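Local coordinates for protein 16S rRNA (adenine(1408)-N(1))-methyltransferase (Catenulispora acidiphila, PDB 4X1O) that probably methylates N1 of an adenine in 16S ribosomal RNA with S-adenosyl-L-methionine as methyl donor, as in the aminoglycoside-resistance methyltransferases of its family, at residues A[25-30]-A[79-84]; A[58-63]-A[222-227]; A[62-67]-A[216-221]. All blocks are in the same frame, centred on the assembly; numbering follows the deposited sequence.

Contact 1 (A[25-30]-A[79-84])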
ATOM      1  N   LYS A  25       0.309 -12.889  13.566  1.00 65.15           N
ATOM      2  CA  LYS A  25      -0.112 -11.690  12.855  1.00 42.31           C
ATOM      3  C   LYS A  25       0.618 -11.529  11.517  1.00 32.05           C
ATOM      4  O   LYS A  25       0.299 -10.632  10.736  1.00 30.76           O
ATOM      5  CB  LYS A  25       0.103 -10.454  13.732  1.00 38.99           C
ATOM      6  CG  LYS A  25       1.546 -10.212  14.129  1.00 49.25           C
ATOM      7  CD  LYS A  25       1.675  -8.966  14.989  1.00 61.46           C
ATOM      8  CE  LYS A  25       1.342  -7.711  14.196  1.00 65.18           C
ATOM      9  NZ  LYS A  25       1.455  -6.483  15.028  1.00 71.28           N
ATOM     10  N   VAL A  26       1.604 -12.383  11.243  1.00 27.21           N
ATOM     11  CA  VAL A  26       2.252 -12.348   9.936  1.00 24.74           C
ATOM     12  C   VAL A  26       2.093 -13.681   9.229  1.00 29.53           C
ATOM     13  O   VAL A  26       1.974 -14.708   9.870  1.00 33.69           O
ATOM     14  CB  VAL A  26       3.765 -12.002  10.023  1.00 29.27           C
ATOM     15  CG1 VAL A  26       3.966 -10.595  10.576  1.00 32.50           C
ATOM     16  CG2 VAL A  26       4.511 -13.029  10.861  1.00 36.86           C
ATOM     17  N   LEU A  27       2.086 -13.664   7.903  1.00 30.56           N
ATOM     18  CA  LEU A  27       2.015 -14.916   7.167  1.00 27.17           C
ATOM     19  C   LEU A  27       3.370 -15.606   7.155  1.00 31.40           C
ATOM     20  O   LEU A  27       4.405 -14.982   6.899  1.00 31.61           O
ATOM     21  CB  LEU A  27       1.539 -14.707   5.733  1.00 31.48           C
ATOM     22  CG  LEU A  27       0.051 -14.532   5.469  1.00 36.57           C
ATOM     23  CD1 LEU A  27      -0.418 -13.141   5.859  1.00 40.77           C
ATOM     24  CD2 LEU A  27      -0.242 -14.808   4.007  1.00 40.54           C
ATOM     25  N   ALA A  28       3.329 -16.894   7.468  1.00 40.98           N
ATOM     26  CA  ALA A  28       4.428 -17.812   7.232  1.00 43.58           C
ATOM     27  C   ALA A  28       3.846 -18.948   6.408  1.00 45.91           C
ATOM     28  O   ALA A  28       3.188 -19.839   6.949  1.00 45.02           O
ATOM     29  CB  ALA A  28       5.016 -18.318   8.538  1.00 50.26           C
ATOM     30  N   GLY A  29       4.059 -18.902   5.096  1.00 42.00           N
ATOM     31  CA  GLY A  29       3.405 -19.835   4.200  1.00 43.92           C
ATOM     32  C   GLY A  29       1.896 -19.678   4.232  1.00 44.00           C
ATOM     33  O   GLY A  29       1.372 -18.580   4.082  1.00 44.68           O
ATOM     34  N   LYS A  30       1.185 -20.778   4.452  1.00 39.81           N
ATOM     35  CA  LYS A  30      -0.270 -20.745   4.411  1.00 44.11           C
ATOM     36  C   LYS A  30      -0.888 -20.389   5.764  1.00 45.02           C
ATOM     37  O   LYS A  30      -2.105 -20.248   5.881  1.00 48.42           O
ATOM     38  CB  LYS A  30      -0.814 -22.090   3.913  1.00 50.81           C
ATOM     39  CG  LYS A  30      -0.763 -22.226   2.395  1.00 57.01           C
ATOM     40  CD  LYS A  30      -0.850 -23.666   1.934  1.00 63.61           C
ATOM     41  CE  LYS A  30       0.247 -24.504   2.556  1.00 71.27           C
ATOM     42  NZ  LYS A  30       1.468 -24.505   1.702  1.00 71.87           N
ATOM     43  N   PRO A  79      -5.924  -6.728   5.525  1.00 25.63           N
ATOM     44  CA  PRO A  79      -6.688  -7.573   6.452  1.00 33.66           C
ATOM     45  C   PRO A  79      -7.141  -8.891   5.827  1.00 37.71           C
ATOM     46  O   PRO A  79      -7.472  -9.813   6.564  1.00 39.59           O
ATOM     47  CB  PRO A  79      -7.882  -6.696   6.810  1.00 35.98           C
ATOM     48  CG  PRO A  79      -8.048  -5.808   5.637  1.00 37.76           C
ATOM     49  CD  PRO A  79      -6.679  -5.524   5.133  1.00 28.02           C
ATOM     50  N   ALA A  80      -7.147  -8.978   4.500  1.00 38.92           N
ATOM     51  CA  ALA A  80      -7.606 -10.187   3.822  1.00 40.50           C
ATOM     52  C   ALA A  80      -6.423 -11.100   3.563  1.00 34.16           C
ATOM     53  O   ALA A  80      -5.997 -11.278   2.418  1.00 40.33           O
ATOM     54  CB  ALA A  80      -8.311  -9.840   2.527  1.00 42.76           C
ATOM     55  N   TRP A  81      -5.889 -11.671   4.638  1.00 32.43           N
ATOM     56  CA  TRP A  81      -4.599 -12.344   4.576  1.00 34.02           C
ATOM     57  C   TRP A  81      -4.619 -13.599   3.703  1.00 34.93           C
ATOM     58  O   TRP A  81      -3.599 -13.936   3.090  1.00 38.52           O
ATOM     59  CB  TRP A  81      -4.109 -12.688   5.987  1.00 36.99           C
ATOM     60  CG  TRP A  81      -5.000 -13.617   6.754  1.00 39.63           C
ATOM     61  CD1 TRP A  81      -6.056 -13.274   7.546  1.00 42.93           C
ATOM     62  CD2 TRP A  81      -4.894 -15.045   6.820  1.00 44.47           C
ATOM     63  NE1 TRP A  81      -6.624 -14.403   8.093  1.00 51.69           N
ATOM     64  CE2 TRP A  81      -5.926 -15.503   7.663  1.00 49.67           C
ATOM     65  CE3 TRP A  81      -4.024 -15.982   6.248  1.00 44.99           C
ATOM     66  CZ2 TRP A  81      -6.117 -16.854   7.943  1.00 54.34           C
ATOM     67  CZ3 TRP A  81      -4.216 -17.323   6.527  1.00 48.45           C
ATOM     68  CH2 TRP A  81      -5.254 -17.745   7.367  1.00 55.29           C
ATOM     69  N   GLN A  82      -5.769 -14.266   3.611  1.00 34.18           N
ATOM     70  CA  GLN A  82      -5.857 -15.510   2.842  1.00 42.51           C
ATOM     71  C   GLN A  82      -5.532 -15.295   1.368  1.00 46.26           C
ATOM     72  O   GLN A  82      -5.064 -16.209   0.686  1.00 44.41           O
ATOM     73  CB  GLN A  82      -7.246 -16.149   2.963  1.00 48.98           C
ATOM     74  CG  GLN A  82      -7.631 -16.642   4.350  1.00 53.69           C
ATOM     75  CD  GLN A  82      -8.287 -15.567   5.204  1.00 63.15           C
ATOM     76  OE1 GLN A  82      -8.364 -14.396   4.814  1.00 53.73           O
ATOM     77  NE2 GLN A  82      -8.784 -15.967   6.371  1.00 71.25           N
ATOM     78  N   ARG A  83      -5.784 -14.084   0.883  1.00 38.69           N
ATOM     79  CA  ARG A  83      -5.507 -13.743  -0.502  1.00 34.41           C
ATOM     80  C   ARG A  83      -4.008 -13.718  -0.793  1.00 30.17           C
ATOM     81  O   ARG A  83      -3.582 -13.823  -1.942  1.00 37.51           O
ATOM     82  CB  ARG A  83      -6.122 -12.381  -0.845  1.00 33.02           C
ATOM     83  CG  ARG A  83      -7.645 -12.409  -0.943  1.00 48.30           C
ATOM     84  CD  ARG A  83      -8.239 -11.006  -1.003  1.00 63.11           C
ATOM     85  NE  ARG A  83      -8.051 -10.368  -2.303  1.00 72.70           N
ATOM     86  CZ  ARG A  83      -7.727  -9.089  -2.468  1.00 76.52           C
ATOM     87  NH1 ARG A  83      -7.551  -8.307  -1.412  1.00 78.75           N
ATOM     88  NH2 ARG A  83      -7.576  -8.592  -3.689  1.00 78.07           N
ATOM     89  N   MET A  84      -3.213 -13.548   0.252  1.00 31.55           N
ATOM     90  CA  MET A  84      -1.780 -13.377   0.085  1.00 27.77           C
ATOM     91  C   MET A  84      -1.006 -14.687   0.216  1.00 29.44           C
ATOM     92  O   MET A  84       0.214 -14.678   0.118  1.00 31.16           O
ATOM     93  CB  MET A  84      -1.240 -12.376   1.106  1.00 27.43           C
ATOM     94  CG  MET A  84      -1.786 -10.959   0.953  1.00 28.27           C
ATOM     95  SD  MET A  84      -0.982  -9.824   2.113  1.00 37.79           S
ATOM     96  CE  MET A  84      -1.686 -10.364   3.669  1.00 40.15           C
TER

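Contact 2 (A[58-63]-A[222-227])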
ATOM      1  N   ASP A  58      -3.142  -9.701  -3.961  1.00 30.48           N
ATOM      2  CA  ASP A  58      -2.558 -11.003  -3.651  1.00 32.27           C
ATOM      3  C   ASP A  58      -1.091 -10.851  -3.260  1.00 28.49           C
ATOM      4  O   ASP A  58      -0.388 -11.843  -3.042  1.00 28.78           O
ATOM      5  CB  ASP A  58      -2.723 -11.998  -4.817  1.00 38.71           C
ATOM      6  CG  ASP A  58      -2.014 -11.570  -6.099  1.00 42.09           C
ATOM      7  OD1 ASP A  58      -1.185 -10.633  -6.090  1.00 39.08           O
ATOM      8  OD2 ASP A  58      -2.289 -12.209  -7.141  1.00 43.41           O
ATOM      9  N   ALA A  59      -0.657  -9.593  -3.174  1.00 24.88           N
ATOM     10  CA  ALA A  59       0.671  -9.197  -2.721  1.00 24.58           C
ATOM     11  C   ALA A  59       1.803  -9.609  -3.659  1.00 22.47           C
ATOM     12  O   ALA A  59       2.961  -9.575  -3.264  1.00 23.69           O
ATOM     13  CB  ALA A  59       0.939  -9.730  -1.318  1.00 25.81           C
ATOM     14  N   ARG A  60       1.483  -9.953  -4.905  1.00 23.18           N
ATOM     15  CA  ARG A  60       2.529 -10.185  -5.894  1.00 21.73           C
ATOM     16  C   ARG A  60       3.323  -8.899  -6.138  1.00 19.60           C
ATOM     17  O   ARG A  60       4.509  -8.946  -6.422  1.00 22.21           O
ATOM     18  CB  ARG A  60       1.952 -10.711  -7.220  1.00 23.25           C
ATOM     19  CG  ARG A  60       3.045 -11.121  -8.202  1.00 23.37           C
ATOM     20  CD  ARG A  60       2.518 -11.673  -9.525  1.00 28.03           C
ATOM     21  NE  ARG A  60       3.620 -12.163 -10.350  1.00 28.80           N
ATOM     22  CZ  ARG A  60       3.488 -12.719 -11.554  1.00 32.51           C
ATOM     23  NH1 ARG A  60       2.290 -12.855 -12.117  1.00 29.60           N
ATOM     24  NH2 ARG A  60       4.568 -13.149 -12.199  1.00 32.87           N
ATOM     25  N   THR A  61       2.667  -7.740  -6.032  1.00 21.45           N
ATOM     26  CA  THR A  61       3.389  -6.494  -6.276  1.00 22.08           C
ATOM     27  C   THR A  61       4.460  -6.264  -5.200  1.00 18.73           C
ATOM     28  O   THR A  61       5.592  -5.884  -5.510  1.00 19.07           O
ATOM     29  CB  THR A  61       2.413  -5.304  -6.341  1.00 24.42           C
ATOM     30  OG1 THR A  61       1.436  -5.577  -7.348  1.00 29.66           O
ATOM     31  CG2 THR A  61       3.143  -4.020  -6.693  1.00 30.20           C
ATOM     32  N   ALA A  62       4.101  -6.521  -3.948  1.00 20.37           N
ATOM     33  CA  ALA A  62       5.036  -6.431  -2.829  1.00 22.81           C
ATOM     34  C   ALA A  62       6.172  -7.428  -2.997  1.00 19.42           C
ATOM     35  O   ALA A  62       7.333  -7.116  -2.748  1.00 17.96           O
ATOM     36  CB  ALA A  62       4.316  -6.672  -1.513  1.00 22.55           C
ATOM     37  N   TYR A  63       5.823  -8.633  -3.422  1.00 16.07           N
ATOM     38  CA  TYR A  63       6.826  -9.670  -3.658  1.00 17.93           C
ATOM     39  C   TYR A  63       7.845  -9.230  -4.705  1.00 17.44           C
ATOM     40  O   TYR A  63       9.040  -9.377  -4.504  1.00 17.05           O
ATOM     41  CB  TYR A  63       6.134 -10.953  -4.099  1.00 19.77           C
ATOM     42  CG  TYR A  63       7.066 -12.047  -4.567  1.00 20.61           C
ATOM     43  CD1 TYR A  63       7.766 -12.827  -3.655  1.00 21.36           C
ATOM     44  CD2 TYR A  63       7.231 -12.315  -5.923  1.00 23.77           C
ATOM     45  CE1 TYR A  63       8.616 -13.850  -4.087  1.00 22.74           C
ATOM     46  CE2 TYR A  63       8.078 -13.326  -6.365  1.00 30.94           C
ATOM     47  CZ  TYR A  63       8.767 -14.088  -5.447  1.00 29.89           C
ATOM     48  OH  TYR A  63       9.603 -15.092  -5.903  1.00 31.71           O
ATOM     49  N   ARG A 222      -2.533 -13.071 -13.584  1.00 52.41           N
ATOM     50  CA  ARG A 222      -2.161 -12.447 -14.847  1.00 51.27           C
ATOM     51  C   ARG A 222      -0.665 -12.548 -15.120  1.00 47.61           C
ATOM     52  O   ARG A 222       0.166 -12.152 -14.300  1.00 41.89           O
ATOM     53  CB  ARG A 222      -2.590 -10.977 -14.875  1.00 51.37           C
ATOM     54  CG  ARG A 222      -2.333 -10.297 -16.215  1.00 56.82           C
ATOM     55  CD  ARG A 222      -2.920  -8.891 -16.283  1.00 56.28           C
ATOM     56  NE  ARG A 222      -2.115  -7.918 -15.551  1.00 61.33           N
ATOM     57  CZ  ARG A 222      -2.414  -7.452 -14.342  1.00 59.81           C
ATOM     58  NH1 ARG A 222      -3.509  -7.865 -13.721  1.00 59.45           N
ATOM     59  NH2 ARG A 222      -1.617  -6.568 -13.756  1.00 60.34           N
ATOM     60  N   ARG A 223      -0.334 -13.091 -16.282  1.00 50.82           N
ATOM     61  CA  ARG A 223       1.033 -13.086 -16.783  1.00 47.61           C
ATOM     62  C   ARG A 223       1.573 -11.655 -16.831  1.00 46.42           C
ATOM     63  O   ARG A 223       0.852 -10.735 -17.206  1.00 49.61           O
ATOM     64  CB  ARG A 223       1.075 -13.712 -18.177  1.00 55.34           C
ATOM     65  CG  ARG A 223       2.458 -13.863 -18.776  1.00 71.89           C
ATOM     66  CD  ARG A 223       2.837 -15.330 -18.875  1.00 86.05           C
ATOM     67  NE  ARG A 223       4.231 -15.567 -18.519  1.00 96.82           N
ATOM     68  CZ  ARG A 223       4.710 -16.748 -18.146  1.00103.34           C
ATOM     69  NH1 ARG A 223       3.902 -17.798 -18.081  1.00108.20           N
ATOM     70  NH2 ARG A 223       5.994 -16.881 -17.837  1.00103.17           N
ATOM     71  N   LEU A 224       2.835 -11.470 -16.452  1.00 43.61           N
ATOM     72  CA  LEU A 224       3.498 -10.180 -16.609  1.00 41.17           C
ATOM     73  C   LEU A 224       3.792  -9.900 -18.082  1.00 43.91           C
ATOM     74  O   LEU A 224       4.031 -10.825 -18.862  1.00 41.14           O
ATOM     75  CB  LEU A 224       4.797 -10.137 -15.808  1.00 43.76           C
ATOM     76  CG  LEU A 224       4.705 -10.196 -14.283  1.00 45.17           C
ATOM     77  CD1 LEU A 224       6.091 -10.363 -13.673  1.00 41.66           C
ATOM     78  CD2 LEU A 224       4.023  -8.963 -13.730  1.00 41.55           C
ATOM     79  N   GLY A 225       3.788  -8.624 -18.456  1.00 47.17           N
ATOM     80  CA  GLY A 225       4.072  -8.234 -19.827  1.00 52.65           C
ATOM     81  C   GLY A 225       2.886  -8.354 -20.770  1.00 48.98           C
ATOM     82  O   GLY A 225       3.061  -8.454 -21.983  1.00 55.42           O
ATOM     83  N   SER A 226       1.678  -8.343 -20.213  1.00 41.74           N
ATOM     84  CA  SER A 226       0.454  -8.403 -21.010  1.00 42.10           C
ATOM     85  C   SER A 226       0.233  -7.124 -21.809  1.00 44.78           C
ATOM     86  O   SER A 226      -0.521  -7.112 -22.786  1.00 48.38           O
ATOM     87  CB  SER A 226      -0.766  -8.633 -20.114  1.00 42.69           C
ATOM     88  OG  SER A 226      -1.091  -7.443 -19.401  1.00 40.69           O
ATOM     89  N   GLY A 227       0.874  -6.045 -21.374  1.00 40.10           N
ATOM     90  CA  GLY A 227       0.676  -4.745 -21.990  1.00 37.73           C
ATOM     91  C   GLY A 227      -0.525  -3.990 -21.455  1.00 41.42           C
ATOM     92  O   GLY A 227      -0.815  -2.885 -21.921  1.00 38.79           O
TER
HETATM   93  O   HOH W   1       4.408 -13.927 -15.235  1.00 33.88           O

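Contact 3 (A[62-67]-A[216-221])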
ATOM      1  N   ALA A  62       4.101  -6.521  -3.948  1.00 20.37           N
ATOM      2  CA  ALA A  62       5.036  -6.431  -2.829  1.00 22.81           C
ATOM      3  C   ALA A  62       6.172  -7.428  -2.997  1.00 19.42           C
ATOM      4  O   ALA A  62       7.333  -7.116  -2.748  1.00 17.96           O
ATOM      5  CB  ALA A  62       4.316  -6.672  -1.513  1.00 22.55           C
ATOM      6  N   TYR A  63       5.823  -8.633  -3.422  1.00 16.07           N
ATOM      7  CA  TYR A  63       6.826  -9.670  -3.658  1.00 17.93           C
ATOM      8  C   TYR A  63       7.845  -9.230  -4.705  1.00 17.44           C
ATOM      9  O   TYR A  63       9.040  -9.377  -4.504  1.00 17.05           O
ATOM     10  CB  TYR A  63       6.134 -10.953  -4.099  1.00 19.77           C
ATOM     11  CG  TYR A  63       7.066 -12.047  -4.567  1.00 20.61           C
ATOM     12  CD1 TYR A  63       7.766 -12.827  -3.655  1.00 21.36           C
ATOM     13  CD2 TYR A  63       7.231 -12.315  -5.923  1.00 23.77           C
ATOM     14  CE1 TYR A  63       8.616 -13.850  -4.087  1.00 22.74           C
ATOM     15  CE2 TYR A  63       8.078 -13.326  -6.365  1.00 30.94           C
ATOM     16  CZ  TYR A  63       8.767 -14.088  -5.447  1.00 29.89           C
ATOM     17  OH  TYR A  63       9.603 -15.092  -5.903  1.00 31.71           O
ATOM     18  N   ARG A  64       7.367  -8.666  -5.813  1.00 18.54           N
ATOM     19  CA  ARG A  64       8.254  -8.205  -6.864  1.00 23.15           C
ATOM     20  C   ARG A  64       9.142  -7.055  -6.390  1.00 20.94           C
ATOM     21  O   ARG A  64      10.298  -6.990  -6.789  1.00 21.32           O
ATOM     22  CB  ARG A  64       7.454  -7.789  -8.108  1.00 22.52           C
ATOM     23  CG  ARG A  64       6.766  -8.968  -8.806  1.00 29.32           C
ATOM     24  CD  ARG A  64       6.122  -8.560 -10.134  1.00 37.40           C
ATOM     25  NE  ARG A  64       7.128  -8.142 -11.107  1.00 38.07           N
ATOM     26  CZ  ARG A  64       7.059  -7.025 -11.824  1.00 47.27           C
ATOM     27  NH1 ARG A  64       6.020  -6.211 -11.686  1.00 40.63           N
ATOM     28  NH2 ARG A  64       8.025  -6.729 -12.686  1.00 50.10           N
ATOM     29  N   GLN A  65       8.608  -6.157  -5.557  1.00 20.30           N
ATOM     30  CA  GLN A  65       9.442  -5.131  -4.935  1.00 18.75           C
ATOM     31  C   GLN A  65      10.551  -5.740  -4.091  1.00 18.20           C
ATOM     32  O   GLN A  65      11.695  -5.318  -4.162  1.00 18.11           O
ATOM     33  CB  GLN A  65       8.611  -4.207  -4.058  1.00 17.53           C
ATOM     34  CG  GLN A  65       7.660  -3.310  -4.826  1.00 22.13           C
ATOM     35  CD  GLN A  65       6.654  -2.665  -3.906  1.00 25.85           C
ATOM     36  OE1 GLN A  65       6.419  -3.151  -2.803  1.00 24.06           O
ATOM     37  NE2 GLN A  65       6.072  -1.555  -4.342  1.00 30.23           N
ATOM     38  N   ALA A  66      10.181  -6.711  -3.262  1.00 14.43           N
ATOM     39  CA  ALA A  66      11.139  -7.357  -2.378  1.00 15.09           C
ATOM     40  C   ALA A  66      12.238  -8.042  -3.190  1.00 15.28           C
ATOM     41  O   ALA A  66      13.410  -7.989  -2.819  1.00 16.77           O
ATOM     42  CB  ALA A  66      10.424  -8.361  -1.463  1.00 16.81           C
ATOM     43  N   ILE A  67      11.857  -8.685  -4.292  1.00 18.07           N
ATOM     44  CA  ILE A  67      12.825  -9.405  -5.116  1.00 18.54           C
ATOM     45  C   ILE A  67      13.773  -8.402  -5.782  1.00 18.30           C
ATOM     46  O   ILE A  67      14.994  -8.635  -5.852  1.00 20.75           O
ATOM     47  CB  ILE A  67      12.133 -10.276  -6.196  1.00 24.61           C
ATOM     48  CG1 ILE A  67      11.289 -11.385  -5.550  1.00 20.58           C
ATOM     49  CG2 ILE A  67      13.170 -10.891  -7.142  1.00 28.38           C
ATOM     50  CD1 ILE A  67      12.134 -12.420  -4.838  1.00 26.09           C
ATOM     51  N   ILE A 216       1.596  -1.427 -10.470  1.00 31.45           N
ATOM     52  CA  ILE A 216       0.816  -1.146  -9.269  1.00 30.98           C
ATOM     53  C   ILE A 216      -0.170  -2.252  -8.916  1.00 31.67           C
ATOM     54  O   ILE A 216      -0.760  -2.240  -7.839  1.00 30.71           O
ATOM     55  CB  ILE A 216       0.032   0.168  -9.410  1.00 40.86           C
ATOM     56  CG1 ILE A 216      -0.946   0.079 -10.580  1.00 44.48           C
ATOM     57  CG2 ILE A 216       0.983   1.340  -9.597  1.00 44.64           C
ATOM     58  CD1 ILE A 216      -1.849   1.281 -10.695  1.00 42.37           C
ATOM     59  N   SER A 217      -0.360  -3.210  -9.816  1.00 27.33           N
ATOM     60  CA  SER A 217      -1.315  -4.278  -9.552  1.00 27.81           C
ATOM     61  C   SER A 217      -0.921  -5.564 -10.257  1.00 28.13           C
ATOM     62  O   SER A 217      -1.625  -6.029 -11.151  1.00 36.64           O
ATOM     63  CB  SER A 217      -2.724  -3.869  -9.981  1.00 38.82           C
ATOM     64  OG  SER A 217      -3.686  -4.818  -9.541  1.00 41.55           O
ATOM     65  N   SER A 218       0.207  -6.129  -9.852  1.00 30.92           N
ATOM     66  CA  SER A 218       0.582  -7.468 -10.306  1.00 29.12           C
ATOM     67  C   SER A 218      -0.334  -8.507  -9.675  1.00 32.59           C
ATOM     68  O   SER A 218      -0.832  -8.330  -8.566  1.00 36.58           O
ATOM     69  CB  SER A 218       2.042  -7.780  -9.954  1.00 31.99           C
ATOM     70  OG  SER A 218       2.934  -6.884 -10.594  1.00 46.99           O
ATOM     71  N   SER A 219      -0.545  -9.605 -10.385  1.00 36.29           N
ATOM     72  CA  SER A 219      -1.351 -10.694  -9.871  1.00 38.70           C
ATOM     73  C   SER A 219      -0.812 -12.018 -10.375  1.00 36.00           C
ATOM     74  O   SER A 219      -0.260 -12.088 -11.469  1.00 43.92           O
ATOM     75  CB  SER A 219      -2.817 -10.531 -10.283  1.00 42.15           C
ATOM     76  OG  SER A 219      -3.586 -11.631  -9.829  1.00 51.57           O
ATOM     77  N   TRP A 220      -0.976 -13.063  -9.573  1.00 35.11           N
ATOM     78  CA  TRP A 220      -0.569 -14.409  -9.957  1.00 43.27           C
ATOM     79  C   TRP A 220      -1.514 -14.959 -11.018  1.00 45.74           C
ATOM     80  O   TRP A 220      -1.198 -15.934 -11.693  1.00 45.42           O
ATOM     81  CB  TRP A 220      -0.528 -15.340  -8.735  1.00 44.19           C
ATOM     82  CG  TRP A 220       0.512 -14.956  -7.717  1.00 40.81           C
ATOM     83  CD1 TRP A 220       0.292 -14.556  -6.428  1.00 39.47           C
ATOM     84  CD2 TRP A 220       1.930 -14.917  -7.912  1.00 39.02           C
ATOM     85  NE1 TRP A 220       1.489 -14.284  -5.804  1.00 33.17           N
ATOM     86  CE2 TRP A 220       2.509 -14.484  -6.695  1.00 36.07           C
ATOM     87  CE3 TRP A 220       2.768 -15.198  -8.995  1.00 39.55           C
ATOM     88  CZ2 TRP A 220       3.885 -14.336  -6.533  1.00 34.49           C
ATOM     89  CZ3 TRP A 220       4.139 -15.045  -8.830  1.00 38.30           C
ATOM     90  CH2 TRP A 220       4.680 -14.617  -7.610  1.00 36.06           C
ATOM     91  N   ALA A 221      -2.662 -14.309 -11.172  1.00 52.04           N
ATOM     92  CA  ALA A 221      -3.640 -14.708 -12.175  1.00 59.27           C
ATOM     93  C   ALA A 221      -3.268 -14.178 -13.556  1.00 59.60           C
ATOM     94  O   ALA A 221      -3.640 -14.759 -14.577  1.00 65.86           O
ATOM     95  CB  ALA A 221      -5.024 -14.224 -11.784  1.00 59.13           C
TER

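Contact 1 (A[25-30]-A[79-84])
Of strand 26-28, Leu27 alone reaches the 79-84 loop, and its two methyl groups divide the apolar work. CD1 of Leu27 rests against CB of Trp81 at 3.7 Å and also against the terminal CE of Met84 at 3.8 Å; CD2 of Leu27 lies 3.6 Å from the carbonyl O of Trp81 and 3.9 Å from CB of Met84. The thioether chain of Met84, bent at its last torsion (chi3 -71°), turns CE back to Leu27, and the two side chains run at about a right angle to each other.

In the fold, this joins the two-stranded hairpin 26-28/31-33 to the loop that follows strand 72-78 of a Rossmann-like methyltransferase sheet. The loop holds Arg83, which has been seen to bind S-adenosyl-L-methionine, and the side chain of Met84 comes within about 4 Å of that of Asp78, another residue of that site.

The remaining contact involves a ring edge. Trp81 CG sits between its own N and carbonyl carbon (chi1 61°); this puts the six-membered ring beside the hairpin turn, where Trp81 CZ3 lies 3.7 Å from the carbonyl O of Lys30, at the ring edge and near its plane. One face of the indole is covered within the loop by Gln82 CD, 3.4 Å above the plane. Residues 81-84 form a 3-10 segment, in which Met84 N donates to Trp81 O at 2.9 Å.

Contact 2 (A[58-63]-A[222-227])
A bridging water accepts from Arg60 NH2 at 3.1 Å and from the backbone N of Leu224 at 3.2 Å, linking the guanidinium to the loop between strands 200-212 and 229-239. Arg60 stands at the start of helix 60-68, the helix that follows the first strand (49-54) of the Rossmann-like sheet; its neighbour Thr61 has been seen to bind S-adenosyl-L-methionine. With CG anti to the backbone N (chi1 -173°) and the chain extended to NE, Arg60 reaches well beyond the helix. The water lies in the guanidinium plane, whereas Leu224 arrives over one face: its CG is 3.6 Å above the plane, and Leu224 CD1 is 3.5 Å from Arg60 NH2. Arg222 O lies 3.1 Å from Arg60 NH1, near the guanidinium plane; the same NH1 is hydrogen-bonded to the carbonyl O of Ser219. Arg222 itself turns back into its own loop, where NH2 forms a salt bridge with Asp214 and donates to Ser217 O. The base of Arg60 is fixed by an Asx turn just ahead of the helix, around the N-cap Ala59: Arg60 N donates to Asp58 OD1 at 3.0 Å with an N-H...O angle of 163°, approaching from above the carboxylate plane.

Contact 3 (A[62-67]-A[216-221])
Tyr63 and Trp220 touch through CH2 of the indole, which lies 3.8 Å from Tyr63 CD2 and equally close to Tyr63 CE2. The phenol CE2 is in the indole plane, at its edge, yet the ring planes are inclined at 55° with centroids 5.6 Å apart, an oblique pair. Beside it, Arg64 lies against Ser218. Ser218 OG is 3.3 Å from Arg64 NH1, near the guanidinium plane, and 3.6 Å from Arg64 CD; the bend in the arginine chain at chi3 (65°) turns the guanidinium so that NH1 comes beside the hydroxyl that CD already adjoins.

Within the helix, Ile67, one turn on from Tyr63, covers one face of the phenol ring, with Ile67 CG1 3.7 Å above the plane. A second shell orients each group: Tyr63 OH is bonded to Gly98 O, and the indole is held by NE1 bonding to Thr87 OG1. Ser218 OG is bonded to the carbonyl O of Asp214, and Ser218 N to Thr61 OG1, which ties the loop directly to the helix. Farther out, Asp58 OD2 takes bonds from Ser219 OG and Trp220 N. Ser219 OG also accepts from Ala221 N at 3.1 Å, closing an ST turn with an N-H...O angle of 163°.

Ser217 and Ser218 have both been seen to bind S-adenosyl-L-homocysteine, as Thr61 has S-adenosyl-L-methionine. This is the linker between the sixth and seventh strands of a class I methyltransferase, lying against helix 60-68, which follows the first strand of the sheet, and lining the cosubstrate site.

In the fold
Contacts 2 and 3 are neighbours, about 5 Å between centres; both join helix 60-68 to the loop between strands 200-212 and 229-239, share Ala62 and Tyr63, and are linked by Arg60 NH1 bonding to Ser219 O. Contact 2 lies at the surface and combines an extended arginine, a water and leucine cover over the guanidinium; contact 3, partly buried, pairs two aromatic rings beside a serine hydroxyl. Contact 1, about 15 to 18 Å away by centres, joins the N-terminal hairpin to the loop after strand 72-78. It is also partly buried, but mainly apolar. Met84 CG touches Ala59 CB at 3.8 Å, connecting contacts 1 and 2. Each contact includes residues seen to bind cosubstrate or product: Arg83, Thr61, and Ser217 with Ser218.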